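Local coordinates for protein FAD-linked sulfhydryl oxidase ERV1 (Arabidopsis thaliana, PDB 2HJ3) that uses FAD to oxidise pairs of thiols to disulfides, passing the electrons to oxygen, in support of protein import and folding in the mitochondrial intermembrane space, at residues 38-43 with 69-74; 58-63 with 82-87. All coordinates share one frame; numbering follows the deposited sequence.

Interaction 1 of 2, residues 38-43 with 69-74; sequences KDVKEL and AQAGSQ. With SO4 (sulfate ion), chain H; SO4 (sulfate ion), chain J.
Val40 and Lys41, neighbours on helix 34-50, meet the two alanines of the loop that follows helix 54-66. Val40 points at the loop, and its CG1 rests on the methyl of Ala71, with CG1 to Ala71 CB at 3.9 Å. With CG1 anti to the backbone N (chi1 157°), this methyl lies beside the carbonyl carbon, on the side where Ala71 sits, and CG2 is turned away from it. From CB, which makes no close approach to the loop, Lys41 runs out with every torsion beyond CG extended. Its CG passes the CB of Ala71 at 4.3 Å and the CB of Ala69 at 4.6 Å, a loose passage. CD draws away from both alanines toward O1 of a sulfate ion, and CE lies on the CB of Ala71, 4.0 Å away, with Ala69 O a little farther off. Last in line, NZ, at the exposed end, donates to that O1, 3.2 Å from NZ; the ion is probably from the crystallisation liquor. A lysine suits this edge because its methylenes can cover alanine methyls while its charged end stays at the surface, where an anion can pair with it. Small alanines suit the loop, since they let the backbone come close to the helix: the CA atoms of Lys41 and Ala69 are 6.2 Å apart. Tyr28 OH is hydrogen-bonded to Ala71 O, and Ser73 takes the N-cap position of helix 74-91, whose Phe77 also packs on Val40. The same helix 34-50 serves the homodimer, where Asp39 forms a salt bridge with Arg49 of the second subunit and Leu43 meets its counterpart there. The contact is plain apolar packing of an interhelical loop against a bundle helix, as expected in the four-helix bundle of the ERV/ALR sulfhydryl oxidases.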
loop_
_atom_site.group_PDB
_atom_site.type_symbol
_atom_site.label_atom_id
_atom_site.label_comp_id
_atom_site.label_asym_id
_atom_site.label_seq_id
_atom_site.Cartn_x
_atom_site.Cartn_y
_atom_site.Cartn_z
ATOM N N LYS A 38 -15.445 -1.030 2.751
ATOM C CA LYS A 38 -14.902 -2.225 3.389
ATOM C C LYS A 38 -13.421 -2.458 3.067
ATOM O O LYS A 38 -12.633 -2.817 3.945
ATOM C CB LYS A 38 -15.720 -3.435 2.950
ATOM C CG LYS A 38 -15.235 -4.770 3.458
ATOM C CD LYS A 38 -16.096 -5.876 2.863
ATOM C CE LYS A 38 -15.818 -7.228 3.498
ATOM N NZ LYS A 38 -16.778 -8.262 2.993
ATOM N N ASP A 39 -13.038 -2.253 1.813
ATOM C CA ASP A 39 -11.646 -2.467 1.428
ATOM C C ASP A 39 -10.715 -1.468 2.093
ATOM O O ASP A 39 -9.637 -1.832 2.562
ATOM C CB ASP A 39 -11.488 -2.397 -0.092
ATOM C CG ASP A 39 -12.245 -3.502 -0.800
ATOM O OD1 ASP A 39 -12.534 -4.525 -0.142
ATOM O OD2 ASP A 39 -12.535 -3.354 -2.007
ATOM N N VAL A 40 -11.136 -0.209 2.131
ATOM C CA VAL A 40 -10.341 0.831 2.751
ATOM C C VAL A 40 -10.067 0.493 4.210
ATOM O O VAL A 40 -8.944 0.616 4.684
ATOM C CB VAL A 40 -11.058 2.198 2.666
ATOM C CG1 VAL A 40 -10.547 3.132 3.754
ATOM C CG2 VAL A 40 -10.804 2.816 1.320
ATOM N N LYS A 41 -11.097 0.063 4.925
ATOM C CA LYS A 41 -10.917 -0.288 6.324
ATOM C C LYS A 41 -10.065 -1.529 6.473
ATOM O O LYS A 41 -9.232 -1.607 7.374
ATOM C CB LYS A 41 -12.267 -0.505 6.996
ATOM C CG LYS A 41 -13.140 0.729 6.990
ATOM C CD LYS A 41 -14.432 0.506 7.738
ATOM C CE LYS A 41 -15.335 1.725 7.616
ATOM N NZ LYS A 41 -16.700 1.492 8.187
ATOM N N GLU A 42 -10.268 -2.503 5.593
ATOM C CA GLU A 42 -9.492 -3.735 5.658
ATOM C C GLU A 42 -8.024 -3.439 5.349
ATOM O O GLU A 42 -7.117 -4.017 5.953
ATOM C CB GLU A 42 -10.058 -4.764 4.673
ATOM C CG GLU A 42 -9.357 -6.131 4.680
ATOM C CD GLU A 42 -9.256 -6.765 6.072
ATOM O OE1 GLU A 42 -10.192 -6.589 6.884
ATOM O OE2 GLU A 42 -8.248 -7.459 6.347
ATOM N N LEU A 43 -7.801 -2.522 4.417
ATOM C CA LEU A 43 -6.451 -2.125 4.034
ATOM C C LEU A 43 -5.698 -1.557 5.235
ATOM O O LEU A 43 -4.537 -1.893 5.463
ATOM C CB LEU A 43 -6.510 -1.083 2.912
ATOM C CG LEU A 43 -5.193 -0.385 2.555
ATOM C CD1 LEU A 43 -4.172 -1.405 2.076
ATOM C CD2 LEU A 43 -5.441 0.660 1.485
ATOM N N ALA A 69 -10.609 4.178 11.112
ATOM C CA ALA A 69 -10.695 4.822 9.807
ATOM C C ALA A 69 -12.080 5.382 9.498
ATOM O O ALA A 69 -13.080 4.706 9.689
ATOM C CB ALA A 69 -10.278 3.832 8.707
ATOM N N GLN A 70 -12.124 6.623 9.015
ATOM C CA GLN A 70 -13.385 7.273 8.644
ATOM C C GLN A 70 -13.464 7.136 7.129
ATOM O O GLN A 70 -12.865 7.926 6.397
ATOM C CB GLN A 70 -13.366 8.763 9.004
ATOM C CG GLN A 70 -13.144 9.103 10.472
ATOM C CD GLN A 70 -14.437 9.187 11.254
ATOM O OE1 GLN A 70 -15.386 9.837 10.828
ATOM N NE2 GLN A 70 -14.475 8.539 12.411
ATOM N N ALA A 71 -14.203 6.136 6.659
ATOM C CA ALA A 71 -14.312 5.888 5.225
ATOM C C ALA A 71 -15.660 6.241 4.626
ATOM O O ALA A 71 -15.985 5.806 3.521
ATOM C CB ALA A 71 -13.985 4.426 4.934
ATOM N N GLY A 72 -16.431 7.049 5.339
ATOM C CA GLY A 72 -17.745 7.426 4.855
ATOM C C GLY A 72 -17.742 8.180 3.546
ATOM O O GLY A 72 -18.734 8.153 2.820
ATOM N N SER A 73 -16.640 8.858 3.244
ATOM C CA SER A 73 -16.532 9.625 2.005
ATOM C C SER A 73 -15.100 10.101 1.773
ATOM O O SER A 73 -14.229 9.925 2.630
ATOM C CB SER A 73 -17.466 10.838 2.044
ATOM O OG SER A 73 -17.110 11.726 3.094
ATOM N N GLN A 74 -14.869 10.709 0.616
ATOM C CA GLN A 74 -13.547 11.203 0.252
ATOM C C GLN A 74 -12.996 12.189 1.276
ATOM O O GLN A 74 -11.820 12.120 1.644
ATOM C CB GLN A 74 -13.602 11.860 -1.135
ATOM C CG GLN A 74 -12.247 12.168 -1.786
ATOM C CD GLN A 74 -11.554 13.395 -1.210
ATOM O OE1 GLN A 74 -12.190 14.411 -0.934
ATOM N NE2 GLN A 74 -10.244 13.312 -1.052
HETATM S S SO4 H . -14.142 -8.652 -0.022
HETATM O O1 SO4 H . -12.725 -8.326 -0.306
HETATM O O2 SO4 H . -14.220 -9.524 1.175
HETATM O O3 SO4 H . -14.897 -7.402 0.230
HETATM O O4 SO4 H . -14.720 -9.355 -1.192
HETATM S S SO4 J . -17.129 0.091 11.751
HETATM O O1 SO4 J . -15.957 0.850 11.262
HETATM O O2 SO4 J . -17.147 0.114 13.229
HETATM O O3 SO4 J . -18.361 0.715 11.224
HETATM O O4 SO4 J . -17.059 -1.314 11.283
#

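Interaction 2 of 2, residues 58-63 with 82-87; sequences DHFKEI and CHVHNT. With FAD (flavin-adenine dinucleotide), chain K; SO4 (sulfate ion), chain F; SO4 (sulfate ion), chain I.
Phe60 and Ile63 of helix 54-66 close on Val84 and Thr87 of helix 74-91. Val84 CG1 meets the edge of the Phe60 ring, 3.7 Å from CE1, while its CG2 packs on Ile63 CG2. Phe60 CG lies anti to the backbone N (chi1 -169°), which brings its ring nearer to Val84. Ile63 and Thr87 touch tip to tip, CD1 to CG2 at 3.7 Å. Branched Ile63 and Val84, with the Thr87 methyl, fit where the axes of segments 58-63 and 82-87 come within 10.7 Å, their directions 130° apart. Phe60 also meets flavin C7M. His59 ND1 makes a weak bond to flavin O4, and the adenine N6A gives a weak one to Cys82 O. His85 NE2 donates to phosphate O1A (2.6 Å, 155°), and N7A lies over one face of its ring, 3.4 Å above the plane and offset toward the rim. His22, hydrogen-bonded to His85 ND1, and Trp18, stacked on the ring, position it. Replacing His85 by an alanine is likely to leave O1A without this donor, His22 without its partner and N7A no longer over a ring. This is the FAD-binding four-helix bundle of the ERV/ALR sulfhydryl oxidases, helices 54-66 and 74-91 holding flavin and adenine.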
loop_
_atom_site.group_PDB
_atom_site.type_symbol
_atom_site.label_atom_id
_atom_site.label_comp_id
_atom_site.label_asym_id
_atom_site.label_seq_id
_atom_site.Cartn_x
_atom_site.Cartn_y
_atom_site.Cartn_z
ATOM N N ASP A 58 3.456 -1.062 15.082
ATOM C CA ASP A 58 2.844 -1.088 16.404
ATOM C C ASP A 58 2.133 0.233 16.666
ATOM O O ASP A 58 1.001 0.252 17.148
ATOM C CB ASP A 58 3.895 -1.322 17.491
ATOM C CG ASP A 58 4.506 -2.709 17.422
ATOM O OD1 ASP A 58 3.771 -3.675 17.112
ATOM O OD2 ASP A 58 5.719 -2.834 17.691
ATOM N N HIS A 59 2.803 1.336 16.338
ATOM C CA HIS A 59 2.230 2.665 16.536
ATOM C C HIS A 59 0.970 2.848 15.715
ATOM O O HIS A 59 -0.029 3.381 16.206
ATOM C CB HIS A 59 3.242 3.744 16.160
ATOM C CG HIS A 59 4.369 3.874 17.136
ATOM N ND1 HIS A 59 5.447 4.705 16.920
ATOM C CD2 HIS A 59 4.582 3.282 18.334
ATOM C CE1 HIS A 59 6.279 4.616 17.943
ATOM N NE2 HIS A 59 5.777 3.758 18.814
ATOM N N PHE A 60 1.023 2.402 14.465
ATOM C CA PHE A 60 -0.124 2.512 13.571
ATOM C C PHE A 60 -1.279 1.716 14.155
ATOM O O PHE A 60 -2.436 2.137 14.086
ATOM C CB PHE A 60 0.229 1.982 12.177
ATOM C CG PHE A 60 -0.802 2.295 11.132
ATOM C CD1 PHE A 60 -1.016 3.609 10.719
ATOM C CD2 PHE A 60 -1.576 1.286 10.575
ATOM C CE1 PHE A 60 -1.990 3.909 9.760
ATOM C CE2 PHE A 60 -2.549 1.570 9.622
ATOM C CZ PHE A 60 -2.755 2.881 9.216
ATOM N N LYS A 61 -0.956 0.567 14.739
ATOM C CA LYS A 61 -1.954 -0.306 15.351
ATOM C C LYS A 61 -2.656 0.458 16.485
ATOM O O LYS A 61 -3.882 0.465 16.574
ATOM C CB LYS A 61 -1.261 -1.558 15.889
ATOM C CG LYS A 61 -2.115 -2.808 15.935
ATOM C CD LYS A 61 -1.211 -4.037 16.026
ATOM C CE LYS A 61 -1.963 -5.320 15.728
ATOM N NZ LYS A 61 -1.036 -6.475 15.518
ATOM N N GLU A 62 -1.865 1.104 17.339
ATOM C CA GLU A 62 -2.391 1.895 18.452
ATOM C C GLU A 62 -3.281 3.004 17.910
ATOM O O GLU A 62 -4.445 3.124 18.293
ATOM C CB GLU A 62 -1.247 2.527 19.247
ATOM C CG GLU A 62 -0.369 1.545 20.000
ATOM C CD GLU A 62 0.963 2.156 20.407
ATOM O OE1 GLU A 62 0.969 3.310 20.902
ATOM O OE2 GLU A 62 2.001 1.480 20.238
ATOM N N ILE A 63 -2.723 3.814 17.012
ATOM C CA ILE A 63 -3.461 4.914 16.408
ATOM C C ILE A 63 -4.769 4.426 15.805
ATOM O O ILE A 63 -5.811 5.057 15.963
ATOM C CB ILE A 63 -2.627 5.598 15.314
ATOM C CG1 ILE A 63 -1.401 6.253 15.943
ATOM C CG2 ILE A 63 -3.466 6.629 14.582
ATOM C CD1 ILE A 63 -0.392 6.721 14.948
ATOM N N CYS A 82 -4.811 12.169 7.115
ATOM C CA CYS A 82 -3.928 13.291 7.415
ATOM C C CYS A 82 -3.705 13.398 8.918
ATOM O O CYS A 82 -2.594 13.699 9.373
ATOM C CB CYS A 82 -4.527 14.591 6.875
ATOM S SG CYS A 82 -3.645 16.115 7.351
ATOM N N HIS A 83 -4.757 13.132 9.695
ATOM C CA HIS A 83 -4.645 13.202 11.155
ATOM C C HIS A 83 -3.757 12.079 11.644
ATOM O O HIS A 83 -2.958 12.251 12.566
ATOM C CB HIS A 83 -6.023 13.099 11.823
ATOM C CG HIS A 83 -6.924 14.254 11.522
ATOM N ND1 HIS A 83 -6.586 15.556 11.823
ATOM C CD2 HIS A 83 -8.111 14.314 10.876
ATOM C CE1 HIS A 83 -7.519 16.370 11.364
ATOM N NE2 HIS A 83 -8.455 15.642 10.783
ATOM N N VAL A 84 -3.907 10.917 11.023
ATOM C CA VAL A 84 -3.099 9.774 11.397
ATOM C C VAL A 84 -1.645 10.104 11.103
ATOM O O VAL A 84 -0.778 9.930 11.952
ATOM C CB VAL A 84 -3.540 8.519 10.622
ATOM C CG1 VAL A 84 -2.433 7.466 10.635
ATOM C CG2 VAL A 84 -4.812 7.966 11.255
ATOM N N HIS A 85 -1.384 10.611 9.905
ATOM C CA HIS A 85 -0.022 10.970 9.530
ATOM C C HIS A 85 0.543 12.014 10.504
ATOM O O HIS A 85 1.729 11.981 10.835
ATOM C CB HIS A 85 -0.001 11.504 8.097
ATOM C CG HIS A 85 1.368 11.589 7.498
ATOM N ND1 HIS A 85 1.579 11.885 6.167
ATOM C CD2 HIS A 85 2.594 11.400 8.040
ATOM C CE1 HIS A 85 2.876 11.871 5.915
ATOM N NE2 HIS A 85 3.514 11.578 7.034
ATOM N N ASN A 86 -0.297 12.931 10.976
ATOM C CA ASN A 86 0.185 13.950 11.917
ATOM C C ASN A 86 0.589 13.384 13.276
ATOM O O ASN A 86 1.544 13.854 13.888
ATOM C CB ASN A 86 -0.850 15.060 12.104
ATOM C CG ASN A 86 -0.790 16.081 11.000
ATOM O OD1 ASN A 86 0.278 16.353 10.469
ATOM N ND2 ASN A 86 -1.925 16.667 10.660
ATOM N N THR A 87 -0.131 12.375 13.751
ATOM C CA THR A 87 0.216 11.769 15.026
ATOM C C THR A 87 1.632 11.207 14.922
ATOM O O THR A 87 2.412 11.286 15.870
ATOM C CB THR A 87 -0.761 10.644 15.372
ATOM O OG1 THR A 87 -2.083 11.191 15.475
ATOM C CG2 THR A 87 -0.382 9.985 16.681
HETATM P PA FAD K . 6.591 11.880 5.490
HETATM O O1A FAD K . 6.043 11.929 6.874
HETATM O O2A FAD K . 7.160 10.663 4.838
HETATM O O5B FAD K . 6.021 12.612 4.235
HETATM C C5B FAD K . 5.339 12.500 2.998
HETATM C C4B FAD K . 5.387 13.940 2.537
HETATM O O4B FAD K . 3.942 14.013 2.421
HETATM C C3B FAD K . 5.841 15.297 3.147
HETATM O O3B FAD K . 7.166 15.677 2.776
HETATM C C2B FAD K . 4.738 16.201 2.809
HETATM O O2B FAD K . 4.747 16.718 1.515
HETATM C C1B FAD K . 3.541 15.261 2.999
HETATM N N9A FAD K . 2.810 15.174 4.228
HETATM C C8A FAD K . 3.166 15.343 5.588
HETATM N N7A FAD K . 2.257 15.256 6.513
HETATM C C5A FAD K . 1.110 14.978 5.780
HETATM C C6A FAD K . -0.254 14.805 6.092
HETATM N N6A FAD K . -0.638 14.956 7.376
HETATM N N1A FAD K . -1.141 14.577 5.047
HETATM C C2A FAD K . -0.819 14.557 3.729
HETATM N N3A FAD K . 0.557 14.690 3.441
HETATM C C4A FAD K . 1.465 14.928 4.511
HETATM N N1 FAD K . 8.659 6.202 11.372
HETATM C C2 FAD K . 9.221 6.078 12.629
HETATM O O2 FAD K . 10.400 6.392 12.883
HETATM N N3 FAD K . 8.297 5.594 13.539
HETATM C C4 FAD K . 6.949 5.275 13.243
HETATM O O4 FAD K . 6.358 4.744 14.241
HETATM C C4X FAD K . 6.443 5.437 11.964
HETATM N N5 FAD K . 5.136 5.031 11.521
HETATM C C5X FAD K . 4.643 5.037 10.195
HETATM C C6 FAD K . 3.368 4.513 9.889
HETATM C C7 FAD K . 2.937 4.492 8.528
HETATM C C7M FAD K . 1.571 3.847 8.248
HETATM C C8 FAD K . 3.756 5.021 7.482
HETATM C C8M FAD K . 3.459 5.168 5.994
HETATM C C9 FAD K . 5.022 5.517 7.819
HETATM C C9A FAD K . 5.563 5.517 9.130
HETATM N N10 FAD K . 6.840 5.998 9.719
HETATM C C10 FAD K . 7.366 5.914 10.985
HETATM C "C1'" FAD K . 7.656 6.788 8.858
HETATM C "C2'" FAD K . 7.481 8.271 8.812
HETATM O "O2'" FAD K . 6.090 8.616 9.114
HETATM C "C3'" FAD K . 8.161 8.971 7.676
HETATM O "O3'" FAD K . 7.525 8.581 6.471
HETATM C "C4'" FAD K . 9.644 9.265 7.517
HETATM O "O4'" FAD K . 10.195 9.678 8.799
HETATM C "C5'" FAD K . 10.023 10.347 6.589
HETATM O "O5'" FAD K . 9.537 11.659 6.886
HETATM P P FAD K . 9.447 12.758 5.778
HETATM O O1P FAD K . 9.781 13.821 6.721
HETATM O O2P FAD K . 10.204 12.527 4.525
HETATM O O3P FAD K . 7.851 12.853 5.537
HETATM S S SO4 F . -3.870 17.226 13.716
HETATM O O1 SO4 F . -4.931 17.005 14.711
HETATM O O2 SO4 F . -2.561 17.217 14.390
HETATM O O3 SO4 F . -3.918 16.158 12.700
HETATM O O4 SO4 F . -4.075 18.530 13.059
HETATM S S SO4 I . 5.421 1.943 21.984
HETATM O O1 SO4 I . 4.990 0.867 21.071
HETATM O O2 SO4 I . 6.189 2.954 21.233
HETATM O O3 SO4 I . 4.235 2.573 22.599
HETATM O O4 SO4 I . 6.283 1.373 23.038
#

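In the fold
Interactions 1 and 2 lie in one helical domain, their centres 15 Å apart and their nearest atoms about 6 Å apart, without touching. Their segments alternate along the chain: 38-43 on helix 34-50, 58-63 on helix 54-66, then the loop 69-74 and finally 82-87 on helix 74-91. The 69-74 loop thus links the two helices that meet in interaction 2, and interaction 1 lays it against helix 34-50. Phe60 joins the two regions further by packing on Met44 and Leu47 of helix 34-50. Interaction 2 sits at the FAD, whereas interaction 1 lies beside the dimer face, so helix 34-50, packed on Phe60, lies between the cofactor region and the dimer interface.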